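Local coordinates for Myo-inositol phosphohydrolase (Mitsuokella multacida, PDB 4WU3), which probably removes phosphates from inositol hexakisphosphate (phytate) and is caught here with inositol-(1,3,4,5)-tetrakisphosphate bound, at residues F64-D69 against D235-Y240; I152-K157 against Y596-H601; H512-A517 against T547-A552. The protein carries 2 engineered substitutions. One frame throughout, in Å; residues are numbered along the deposited sequence.

Contact 1. Residues F64-D69 against D235-Y240; sequences FRMGSD and DAWLHY
Trp237 NE1 and His239 ND1 both hydrogen-bond to one oxygen, Ser92 OG of strand 91-94, and the side chains of Phe64 and Met66 pack against Ser92 as well as against these two rings. His239 NE2 has a second serine partner, Ser94 OG, so both imidazole nitrogens are held and the ring's rotation is fixed. Its carbon corner CE1, between the two nitrogens, is what Phe64 meets: Phe64 CE1 lies 3.8 Å from His239 CE1, with Phe64 CD1 almost as near. The rings come rim to rim, their planes only 18° apart and their centroids 5.9 Å apart, and neither covers the other's face. Two residues along, Met66 crosses Trp237 at about a right angle. The thioether chain runs out extended and then bends at its last torsion (chi3 58°), which brings Met66 CE to 3.6 Å from Trp237 CH2 at the far end of the indole. Nearer its root, Met66 CG stands 4.1 Å from Trp237 CZ2. No hydrogen bond joins the two segments directly; Ser92 lies between them, bonded to the two rings and packed against Phe64 and Met66. Behind Met66 the chain closes a type I turn, with Asp69 N bonded to Met66 O at 3.0 Å, while Asp69 OD2 receives Met66 N at 3.0 Å in a nearly straight bond (165°) that arrives from above the carboxylate plane. Strand 65-66 is an edge strand of the sheet within this chain, 91-94 the next and 237-241 the third, so the contact spans a middle strand across one face of a mixed sheet. On the other face Arg65 packs on helix 247-261 and bonds Gly245 O. This is the central sheet of a PTP-like domain, whose strand 237-241 runs into the phosphate-binding loop.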
loop_
_atom_site.group_PDB
_atom_site.type_symbol
_atom_site.label_atom_id
_atom_site.label_comp_id
_atom_site.label_asym_id
_atom_site.label_seq_id
_atom_site.Cartn_x
_atom_site.Cartn_y
_atom_site.Cartn_z
ATOM N N PHE A 64 -1.889 20.161 -19.262
ATOM C CA PHE A 64 -2.683 21.311 -18.876
ATOM C C PHE A 64 -4.154 21.091 -19.241
ATOM O O PHE A 64 -4.468 20.640 -20.337
ATOM C CB PHE A 64 -2.195 22.586 -19.556
ATOM C CG PHE A 64 -3.035 23.780 -19.223
ATOM C CD1 PHE A 64 -2.765 24.541 -18.096
ATOM C CD2 PHE A 64 -4.126 24.108 -19.998
ATOM C CE1 PHE A 64 -3.558 25.615 -17.765
ATOM C CE2 PHE A 64 -4.919 25.185 -19.670
ATOM C CZ PHE A 64 -4.639 25.936 -18.551
ATOM N N ARG A 65 -5.058 21.413 -18.329
ATOM C CA ARG A 65 -6.470 21.469 -18.682
ATOM C C ARG A 65 -7.194 22.444 -17.787
ATOM O O ARG A 65 -6.764 22.717 -16.670
ATOM C CB ARG A 65 -7.142 20.097 -18.599
ATOM C CG ARG A 65 -7.298 19.525 -17.190
ATOM C CD ARG A 65 -6.031 18.817 -16.737
ATOM N NE ARG A 65 -6.291 17.820 -15.705
ATOM C CZ ARG A 65 -5.348 17.070 -15.143
ATOM N NH1 ARG A 65 -4.084 17.205 -15.498
ATOM N NH2 ARG A 65 -5.663 16.188 -14.220
ATOM N N MET A 66 -8.276 22.999 -18.312
ATOM C CA MET A 66 -9.169 23.816 -17.529
ATOM C C MET A 66 -10.434 23.019 -17.279
ATOM O O MET A 66 -10.775 22.131 -18.047
ATOM C CB MET A 66 -9.478 25.111 -18.264
ATOM C CG MET A 66 -8.339 26.112 -18.152
ATOM S SD MET A 66 -8.514 27.484 -19.272
ATOM C CE MET A 66 -10.098 28.170 -18.799
ATOM N N GLY A 67 -11.116 23.332 -16.188
ATOM C CA GLY A 67 -12.321 22.614 -15.816
ATOM C C GLY A 67 -13.415 22.731 -16.847
ATOM O O GLY A 67 -14.300 21.871 -16.926
ATOM N N SER A 68 -13.357 23.797 -17.639
ATOM C CA SER A 68 -14.363 24.054 -18.672
ATOM C C SER A 68 -14.019 23.402 -20.014
ATOM O O SER A 68 -14.760 23.547 -20.981
ATOM C CB SER A 68 -14.559 25.567 -18.866
ATOM O OG SER A 68 -13.351 26.216 -19.238
ATOM N N ASP A 69 -12.895 22.692 -20.081
ATOM C CA ASP A 69 -12.486 22.059 -21.331
ATOM C C ASP A 69 -13.509 21.024 -21.807
ATOM O O ASP A 69 -14.252 20.434 -21.013
ATOM C CB ASP A 69 -11.102 21.414 -21.189
ATOM C CG ASP A 69 -9.988 22.437 -21.166
ATOM O OD1 ASP A 69 -10.300 23.647 -21.247
ATOM O OD2 ASP A 69 -8.806 22.040 -21.065
ATOM N N ASP A 235 -13.702 35.061 -6.070
ATOM C CA ASP A 235 -13.328 35.131 -7.456
ATOM C C ASP A 235 -12.006 34.412 -7.706
ATOM O O ASP A 235 -11.319 34.653 -8.698
ATOM C CB ASP A 235 -13.247 36.582 -7.873
ATOM C CG ASP A 235 -12.263 37.366 -7.049
ATOM O OD1 ASP A 235 -11.941 36.952 -5.919
ATOM O OD2 ASP A 235 -11.802 38.419 -7.531
ATOM N N ALA A 236 -11.646 33.525 -6.798
ATOM C CA ALA A 236 -10.333 32.914 -6.835
ATOM C C ALA A 236 -10.231 31.883 -7.952
ATOM O O ALA A 236 -11.159 31.115 -8.189
ATOM C CB ALA A 236 -10.028 32.268 -5.497
ATOM N N TRP A 237 -9.097 31.871 -8.638
ATOM C CA TRP A 237 -8.845 30.853 -9.632
ATOM C C TRP A 237 -7.775 29.929 -9.080
ATOM O O TRP A 237 -6.719 30.384 -8.668
ATOM C CB TRP A 237 -8.397 31.476 -10.951
ATOM C CG TRP A 237 -8.221 30.455 -12.007
ATOM C CD1 TRP A 237 -7.188 29.583 -12.123
ATOM C CD2 TRP A 237 -9.109 30.173 -13.084
ATOM N NE1 TRP A 237 -7.370 28.771 -13.203
ATOM C CE2 TRP A 237 -8.551 29.105 -13.812
ATOM C CE3 TRP A 237 -10.331 30.702 -13.494
ATOM C CZ2 TRP A 237 -9.159 28.575 -14.947
ATOM C CZ3 TRP A 237 -10.942 30.165 -14.606
ATOM C CH2 TRP A 237 -10.354 29.118 -15.323
ATOM N N LEU A 238 -8.078 28.635 -9.057
ATOM C CA LEU A 238 -7.174 27.618 -8.525
ATOM C C LEU A 238 -6.519 26.790 -9.626
ATOM O O LEU A 238 -7.192 26.225 -10.482
ATOM C CB LEU A 238 -7.936 26.681 -7.588
ATOM C CG LEU A 238 -8.444 27.300 -6.284
ATOM C CD1 LEU A 238 -8.949 26.214 -5.343
ATOM C CD2 LEU A 238 -7.360 28.118 -5.606
ATOM N N HIS A 239 -5.195 26.729 -9.593
ATOM C CA HIS A 239 -4.452 25.891 -10.511
ATOM C C HIS A 239 -3.696 24.850 -9.707
ATOM O O HIS A 239 -2.783 25.195 -8.956
ATOM C CB HIS A 239 -3.460 26.719 -11.333
ATOM C CG HIS A 239 -2.717 25.911 -12.339
ATOM N ND1 HIS A 239 -3.246 25.599 -13.570
ATOM C CD2 HIS A 239 -1.515 25.288 -12.274
ATOM C CE1 HIS A 239 -2.395 24.837 -14.232
ATOM N NE2 HIS A 239 -1.334 24.636 -13.470
ATOM N N TYR A 240 -4.096 23.586 -9.849
ATOM C CA TYR A 240 -3.467 22.481 -9.136
ATOM C C TYR A 240 -2.352 21.881 -9.979
ATOM O O TYR A 240 -2.488 21.704 -11.203
ATOM C CB TYR A 240 -4.476 21.373 -8.836
ATOM C CG TYR A 240 -5.637 21.788 -7.978
ATOM C CD1 TYR A 240 -5.496 21.933 -6.613
ATOM C CD2 TYR A 240 -6.889 22.016 -8.537
ATOM C CE1 TYR A 240 -6.565 22.313 -5.824
ATOM C CE2 TYR A 240 -7.960 22.393 -7.764
ATOM C CZ TYR A 240 -7.801 22.542 -6.406
ATOM O OH TYR A 240 -8.876 22.936 -5.628
#

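Contact 2. Residues I152-K157 against Y596-H601; sequences IIPLEK and YHQKAH. With 4IP (inositol-(1,3,4,5)-tetrakisphosphate), chain F.
His597 meets Leu155 through the tip of its imidazole, and the side chain can be followed outward atom by atom. CB leaves helix 593-613 in the direction of helix 149-161, and with CG anti to the backbone N (chi1 166°) the ring is carried across the gap between them. ND1, on one side of the ring, hydrogen-bonds Glu582 OE2. CD2, on the other, faces Leu155 CD1 from 4.5 Å. At the tip NE2 comes closer, 4.2 Å from Leu155 CD1, and hydrogen-bonds Glu158 OE1 one turn further along Leu155's own helix. A carboxylate at each nitrogen fixes the rotation of the ring and would probably favour its doubly protonated, positively charged form. Leu155 crosses this ring at about a right angle, offering a methyl obliquely to it. Gln598 reaches over beside it with an extended chain, its amide NE2 4.4 Å from Pro154 CG in a loose packing contact, and it also rests on Ile151. Pro154, lacking an N-H, marks a kink in its helix. Away from the gap Tyr596 turns to the inositol phosphate, its ring edge-to-face with Tyr581; Tyr596 OH is modelled too close to the 5-phosphate for a bond to be read with confidence. Helix 149-161, whose inner side lies on strand 205-211 through Ile152 and Ile153 and whose Glu156 salt-bridges Arg208, thus meets helix 593-613 in a thin surface contact between the first PTP-like half of the chain and the second, where helix 593-613 also borders the inositol phosphate pocket of the second half.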
loop_
_atom_site.group_PDB
_atom_site.type_symbol
_atom_site.label_atom_id
_atom_site.label_comp_id
_atom_site.label_asym_id
_atom_site.label_seq_id
_atom_site.Cartn_x
_atom_site.Cartn_y
_atom_site.Cartn_z
ATOM N N ILE A 152 10.343 19.449 5.560
ATOM C CA ILE A 152 10.491 19.576 4.101
ATOM C C ILE A 152 10.705 21.019 3.632
ATOM O O ILE A 152 11.586 21.280 2.818
ATOM C CB ILE A 152 9.281 18.973 3.360
ATOM C CG1 ILE A 152 9.305 17.452 3.490
ATOM C CG2 ILE A 152 9.282 19.384 1.894
ATOM C CD1 ILE A 152 8.020 16.782 3.070
ATOM N N ILE A 153 9.910 21.954 4.139
ATOM C CA ILE A 153 9.992 23.347 3.681
ATOM C C ILE A 153 11.377 23.967 3.929
ATOM O O ILE A 153 12.002 24.490 2.995
ATOM C CB ILE A 153 8.890 24.221 4.315
ATOM C CG1 ILE A 153 7.496 23.716 3.906
ATOM C CG2 ILE A 153 9.050 25.688 3.917
ATOM C CD1 ILE A 153 7.298 23.569 2.415
ATOM N N PRO A 154 11.867 23.926 5.180
ATOM C CA PRO A 154 13.215 24.471 5.424
ATOM C C PRO A 154 14.343 23.661 4.773
ATOM O O PRO A 154 15.366 24.218 4.415
ATOM C CB PRO A 154 13.346 24.450 6.959
ATOM C CG PRO A 154 12.267 23.533 7.448
ATOM C CD PRO A 154 11.162 23.598 6.434
ATOM N N LEU A 155 14.159 22.356 4.620
ATOM C CA LEU A 155 15.143 21.529 3.939
ATOM C C LEU A 155 15.293 21.946 2.472
ATOM O O LEU A 155 16.413 22.120 1.964
ATOM C CB LEU A 155 14.770 20.047 4.042
ATOM C CG LEU A 155 15.738 19.105 3.319
ATOM C CD1 LEU A 155 17.173 19.309 3.807
ATOM C CD2 LEU A 155 15.313 17.655 3.495
ATOM N N GLU A 156 14.156 22.105 1.804
ATOM C CA GLU A 156 14.098 22.591 0.417
ATOM C C GLU A 156 14.778 23.961 0.235
ATOM O O GLU A 156 15.508 24.163 -0.727
ATOM C CB GLU A 156 12.626 22.666 -0.015
ATOM C CG GLU A 156 12.339 23.181 -1.418
ATOM C CD GLU A 156 10.844 23.098 -1.753
ATOM O OE1 GLU A 156 10.037 23.923 -1.243
ATOM O OE2 GLU A 156 10.467 22.188 -2.530
ATOM N N LYS A 157 14.531 24.901 1.142
ATOM C CA LYS A 157 15.190 26.204 1.071
ATOM C C LYS A 157 16.713 26.060 1.167
ATOM O O LYS A 157 17.462 26.713 0.415
ATOM C CB LYS A 157 14.661 27.145 2.159
ATOM C CG LYS A 157 13.246 27.632 1.864
ATOM C CD LYS A 157 12.585 28.371 3.023
ATOM C CE LYS A 157 11.138 28.716 2.674
ATOM N NZ LYS A 157 10.408 29.344 3.812
ATOM N N TYR A 596 18.399 16.057 14.091
ATOM C CA TYR A 596 19.802 16.387 14.341
ATOM C C TYR A 596 20.330 17.328 13.264
ATOM O O TYR A 596 21.050 18.279 13.552
ATOM C CB TYR A 596 20.668 15.135 14.318
ATOM C CG TYR A 596 20.532 14.224 15.514
ATOM C CD1 TYR A 596 20.454 14.735 16.804
ATOM C CD2 TYR A 596 20.541 12.841 15.358
ATOM C CE1 TYR A 596 20.355 13.892 17.901
ATOM C CE2 TYR A 596 20.442 11.991 16.452
ATOM C CZ TYR A 596 20.345 12.519 17.720
ATOM O OH TYR A 596 20.254 11.673 18.810
ATOM N N HIS A 597 19.974 17.056 12.014
ATOM C CA HIS A 597 20.454 17.885 10.919
ATOM C C HIS A 597 19.937 19.303 11.069
ATOM O O HIS A 597 20.656 20.273 10.851
ATOM C CB HIS A 597 20.005 17.335 9.574
ATOM C CG HIS A 597 20.188 18.304 8.452
ATOM N ND1 HIS A 597 21.424 18.593 7.913
ATOM C CD2 HIS A 597 19.299 19.077 7.789
ATOM C CE1 HIS A 597 21.287 19.490 6.954
ATOM N NE2 HIS A 597 20.007 19.801 6.859
ATOM N N GLN A 598 18.667 19.413 11.426
ATOM C CA GLN A 598 18.047 20.703 11.618
ATOM C C GLN A 598 18.758 21.448 12.762
ATOM O O GLN A 598 18.950 22.662 12.700
ATOM C CB GLN A 598 16.560 20.496 11.899
ATOM C CG GLN A 598 15.766 21.729 12.273
ATOM C CD GLN A 598 14.280 21.456 12.226
ATOM O OE1 GLN A 598 13.791 20.496 12.824
ATOM N NE2 GLN A 598 13.546 22.295 11.500
ATOM N N LYS A 599 19.173 20.726 13.794
ATOM C CA LYS A 599 19.886 21.379 14.887
ATOM C C LYS A 599 21.251 21.867 14.431
ATOM O O LYS A 599 21.662 22.981 14.740
ATOM C CB LYS A 599 20.056 20.442 16.080
ATOM C CG LYS A 599 18.795 20.209 16.891
ATOM C CD LYS A 599 19.105 19.232 18.010
ATOM C CE LYS A 599 17.910 18.952 18.888
ATOM N NZ LYS A 599 18.248 17.830 19.805
ATOM N N ALA A 600 21.957 21.022 13.697
ATOM C CA ALA A 600 23.263 21.381 13.215
ATOM C C ALA A 600 23.175 22.655 12.389
ATOM O O ALA A 600 23.994 23.545 12.522
ATOM C CB ALA A 600 23.834 20.246 12.385
ATOM N N HIS A 601 22.159 22.735 11.547
ATOM C CA HIS A 601 21.973 23.867 10.655
ATOM C C HIS A 601 21.605 25.124 11.441
ATOM O O HIS A 601 22.215 26.181 11.256
ATOM C CB HIS A 601 20.853 23.532 9.673
ATOM C CG HIS A 601 20.736 24.482 8.526
ATOM N ND1 HIS A 601 19.637 25.288 8.339
ATOM C CD2 HIS A 601 21.565 24.733 7.489
ATOM C CE1 HIS A 601 19.799 26.005 7.243
ATOM N NE2 HIS A 601 20.962 25.688 6.710
HETATM C C1 4IP F . 17.019 14.129 25.272
HETATM O O1 4IP F . 17.601 15.149 26.084
HETATM C C2 4IP F . 16.299 13.110 26.146
HETATM O O2 4IP F . 17.202 12.596 27.116
HETATM C C3 4IP F . 15.776 11.937 25.327
HETATM O O3 4IP F . 15.143 10.992 26.193
HETATM C C4 4IP F . 16.890 11.253 24.541
HETATM O O4 4IP F . 16.319 10.226 23.721
HETATM C C5 4IP F . 17.616 12.268 23.665
HETATM O O5 4IP F . 18.697 11.645 22.968
HETATM C C6 4IP F . 18.137 13.446 24.486
HETATM O O6 4IP F . 18.772 14.403 23.634
HETATM P P1 4IP F . 16.772 16.421 26.613
HETATM O O1P 4IP F . 16.546 17.256 25.383
HETATM O O2P 4IP F . 17.704 17.022 27.633
HETATM O O3P 4IP F . 15.527 15.831 27.225
HETATM P P3 4IP F . 13.609 10.561 25.941
HETATM O O4P 4IP F . 13.525 10.363 24.446
HETATM O O5P 4IP F . 12.809 11.728 26.474
HETATM O O6P 4IP F . 13.443 9.281 26.721
HETATM P P4 4IP F . 16.878 8.710 23.719
HETATM O O7P 4IP F . 16.975 8.331 25.177
HETATM O O8P 4IP F . 15.805 7.960 22.968
HETATM O O9P 4IP F . 18.210 8.823 23.002
HETATM P P5 4IP F . 19.039 12.089 21.453
HETATM O OPF 4IP F . 17.718 12.553 20.858
HETATM O OPG 4IP F . 19.590 10.816 20.846
HETATM O OPH 4IP F . 20.054 13.198 21.613
#

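Contact 3. Residues H512-A517 against T547-A552; sequences HIWPSA and TTAYMA. With 4IP (inositol-(1,3,4,5)-tetrakisphosphate), chain F.
Tyr550 turns its ring out from helix 545-558 with chi1 at -88°, which brings CE2, CZ and OH alongside Pro515, while Trp514 carries CG anti to its own N (chi1 173°) and so brings the indole back to the helix although its CB starts away from it. Pro515 and Tyr550 slide past each other in opposite directions: Pro515 CG is 3.5 Å from Tyr550 CE2, and Pro515 CB lies 3.6 Å from Tyr550 OH, which also makes a weak hydrogen bond to Asn519 O. The proline ring is gripped from a second side, because Pro515 CD sits 3.4 Å above the plane of the Trp514 indole, offset toward its rim. Ala549 CB stands more loosely by, 4.4 Å from Trp514 CZ3 and as far from Pro515 CD. All four residues are buried; no hydrogen bond crosses between the segments and the packing is mainly apolar. At the start of the loop His512 faces the ligand, where His512 ND1 gives a weak but straight bond (168°) to 4IP OPF at 3.4 Å, and its ring meets Trp591 edge-to-face. Replacing His512 by an alanine removes the ring, which would probably leave that oxygen of the 5-phosphate without this donor and Trp591 without its edge-to-face partner. The loop, which next to His512 holds the pocket residue Asp511, probably corresponds to the general-acid loop of PTP-like phytases. It runs from strand 503-509 to helix 517-529, N-capped by Ser516, and is wedged between helix 545-558, which follows the phosphate-binding loop, and helix 593-613, where Trp514 rests on Met602 and Ile603.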
loop_
_atom_site.group_PDB
_atom_site.type_symbol
_atom_site.label_atom_id
_atom_site.label_comp_id
_atom_site.label_asym_id
_atom_site.label_seq_id
_atom_site.Cartn_x
_atom_site.Cartn_y
_atom_site.Cartn_z
ATOM N N HIS A 512 13.655 16.362 21.619
ATOM C CA HIS A 512 14.337 15.869 20.415
ATOM C C HIS A 512 14.555 16.904 19.309
ATOM O O HIS A 512 15.288 16.629 18.368
ATOM C CB HIS A 512 13.624 14.651 19.814
ATOM C CG HIS A 512 13.341 13.568 20.802
ATOM N ND1 HIS A 512 14.332 12.782 21.349
ATOM C CD2 HIS A 512 12.179 13.144 21.351
ATOM C CE1 HIS A 512 13.794 11.920 22.194
ATOM N NE2 HIS A 512 12.486 12.119 22.214
ATOM N N ILE A 513 13.918 18.069 19.389
ATOM C CA ILE A 513 13.936 18.992 18.252
ATOM C C ILE A 513 14.536 20.346 18.582
ATOM O O ILE A 513 14.621 20.753 19.745
ATOM C CB ILE A 513 12.535 19.187 17.611
ATOM C CG1 ILE A 513 11.688 20.174 18.396
ATOM C CG2 ILE A 513 11.787 17.869 17.508
ATOM C CD1 ILE A 513 10.365 20.488 17.709
ATOM N N TRP A 514 14.981 21.033 17.539
ATOM C CA TRP A 514 15.555 22.355 17.695
ATOM C C TRP A 514 14.489 23.272 18.287
ATOM O O TRP A 514 13.376 23.323 17.792
ATOM C CB TRP A 514 16.044 22.874 16.351
ATOM C CG TRP A 514 16.493 24.274 16.412
ATOM C CD1 TRP A 514 15.842 25.358 15.916
ATOM C CD2 TRP A 514 17.689 24.766 17.029
ATOM N NE1 TRP A 514 16.561 26.498 16.175
ATOM C CE2 TRP A 514 17.697 26.162 16.861
ATOM C CE3 TRP A 514 18.752 24.159 17.702
ATOM C CZ2 TRP A 514 18.719 26.964 17.344
ATOM C CZ3 TRP A 514 19.766 24.950 18.179
ATOM C CH2 TRP A 514 19.748 26.344 17.995
ATOM N N PRO A 515 14.817 23.980 19.375
ATOM C CA PRO A 515 13.830 24.869 19.974
ATOM C C PRO A 515 13.169 25.788 18.939
ATOM O O PRO A 515 13.842 26.323 18.068
ATOM C CB PRO A 515 14.653 25.675 20.975
ATOM C CG PRO A 515 15.764 24.759 21.353
ATOM C CD PRO A 515 16.096 24.000 20.099
ATOM N N SER A 516 11.856 25.963 19.029
ATOM C CA SER A 516 11.143 26.794 18.065
ATOM C C SER A 516 11.568 28.255 18.181
ATOM O O SER A 516 12.075 28.692 19.214
ATOM C CB SER A 516 9.635 26.673 18.269
ATOM O OG SER A 516 9.230 27.382 19.426
ATOM N N ALA A 517 11.351 29.004 17.113
ATOM C CA ALA A 517 11.604 30.441 17.105
ATOM C C ALA A 517 10.963 31.132 18.298
ATOM O O ALA A 517 11.615 31.917 18.977
ATOM C CB ALA A 517 11.069 31.054 15.821
ATOM N N THR A 547 18.739 21.071 26.876
ATOM C CA THR A 547 19.571 21.779 27.834
ATOM C C THR A 547 20.855 22.341 27.216
ATOM O O THR A 547 21.195 23.513 27.440
ATOM C CB THR A 547 19.933 20.859 29.015
ATOM O OG1 THR A 547 18.775 20.662 29.835
ATOM C CG2 THR A 547 21.045 21.455 29.861
ATOM N N THR A 548 21.563 21.517 26.446
ATOM C CA THR A 548 22.818 21.937 25.828
ATOM C C THR A 548 22.596 22.952 24.712
ATOM O O THR A 548 23.408 23.859 24.512
ATOM C CB THR A 548 23.621 20.752 25.269
ATOM O OG1 THR A 548 23.734 19.727 26.262
ATOM C CG2 THR A 548 25.003 21.212 24.881
ATOM N N ALA A 549 21.485 22.809 24.001
ATOM C CA ALA A 549 21.083 23.807 23.008
ATOM C C ALA A 549 20.932 25.201 23.641
ATOM O O ALA A 549 21.532 26.174 23.191
ATOM C CB ALA A 549 19.778 23.386 22.341
ATOM N N TYR A 550 20.130 25.301 24.695
ATOM C CA TYR A 550 19.942 26.586 25.365
ATOM C C TYR A 550 21.235 27.094 26.004
ATOM O O TYR A 550 21.561 28.288 25.892
ATOM C CB TYR A 550 18.792 26.513 26.374
ATOM C CG TYR A 550 17.460 26.826 25.728
ATOM C CD1 TYR A 550 17.032 28.145 25.575
ATOM C CD2 TYR A 550 16.656 25.815 25.222
ATOM C CE1 TYR A 550 15.829 28.437 24.960
ATOM C CE2 TYR A 550 15.445 26.099 24.607
ATOM C CZ TYR A 550 15.035 27.408 24.478
ATOM O OH TYR A 550 13.826 27.689 23.862
ATOM N N MET A 551 21.995 26.210 26.646
ATOM C CA MET A 551 23.265 26.640 27.235
ATOM C C MET A 551 24.221 27.224 26.175
ATOM O O MET A 551 24.875 28.240 26.414
ATOM C CB MET A 551 23.938 25.498 27.992
ATOM C CG MET A 551 23.205 25.080 29.254
ATOM S SD MET A 551 23.794 23.534 29.963
ATOM C CE MET A 551 25.285 24.125 30.770
ATOM N N ALA A 552 24.290 26.582 25.011
ATOM C CA ALA A 552 25.141 27.039 23.924
ATOM C C ALA A 552 24.667 28.383 23.366
ATOM O O ALA A 552 25.480 29.225 22.987
ATOM C CB ALA A 552 25.181 25.990 22.819
HETATM C C1 4IP F . 17.019 14.129 25.272
HETATM O O1 4IP F . 17.601 15.149 26.084
HETATM C C2 4IP F . 16.299 13.110 26.146
HETATM O O2 4IP F . 17.202 12.596 27.116
HETATM C C3 4IP F . 15.776 11.937 25.327
HETATM O O3 4IP F . 15.143 10.992 26.193
HETATM C C4 4IP F . 16.890 11.253 24.541
HETATM O O4 4IP F . 16.319 10.226 23.721
HETATM C C5 4IP F . 17.616 12.268 23.665
HETATM O O5 4IP F . 18.697 11.645 22.968
HETATM C C6 4IP F . 18.137 13.446 24.486
HETATM O O6 4IP F . 18.772 14.403 23.634
HETATM P P1 4IP F . 16.772 16.421 26.613
HETATM O O1P 4IP F . 16.546 17.256 25.383
HETATM O O2P 4IP F . 17.704 17.022 27.633
HETATM O O3P 4IP F . 15.527 15.831 27.225
HETATM P P3 4IP F . 13.609 10.561 25.941
HETATM O O4P 4IP F . 13.525 10.363 24.446
HETATM O O5P 4IP F . 12.809 11.728 26.474
HETATM O O6P 4IP F . 13.443 9.281 26.721
HETATM P P4 4IP F . 16.878 8.710 23.719
HETATM O O7P 4IP F . 16.975 8.331 25.177
HETATM O O8P 4IP F . 15.805 7.960 22.968
HETATM O O9P 4IP F . 18.210 8.823 23.002
HETATM P P5 4IP F . 19.039 12.089 21.453
HETATM O OPF 4IP F . 17.718 12.553 20.858
HETATM O OPG 4IP F . 19.590 10.816 20.846
HETATM O OPH 4IP F . 20.054 13.198 21.613
#

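Contacts 1 and 2 interleave along the chain, in the order 64-69, 152-157, 235-240 and 596-601, whereas contact 3 is nested inside the long loop closed by contact 2. Contact 1 lies in the sheet of the first PTP-like half, its centre about 44 Å from that of contact 3 in the second half, on opposite sides of the chain's centre. Contact 2, one place where the halves meet, is about 34 Å from contact 1 and 14 Å from contact 3, centre to centre. Helix 593-613 joins these last two: Lys599 NZ packs 3.5 Å from His512 O. The same helix therefore borders both an interface between the halves and the inositol phosphate pocket of the second half.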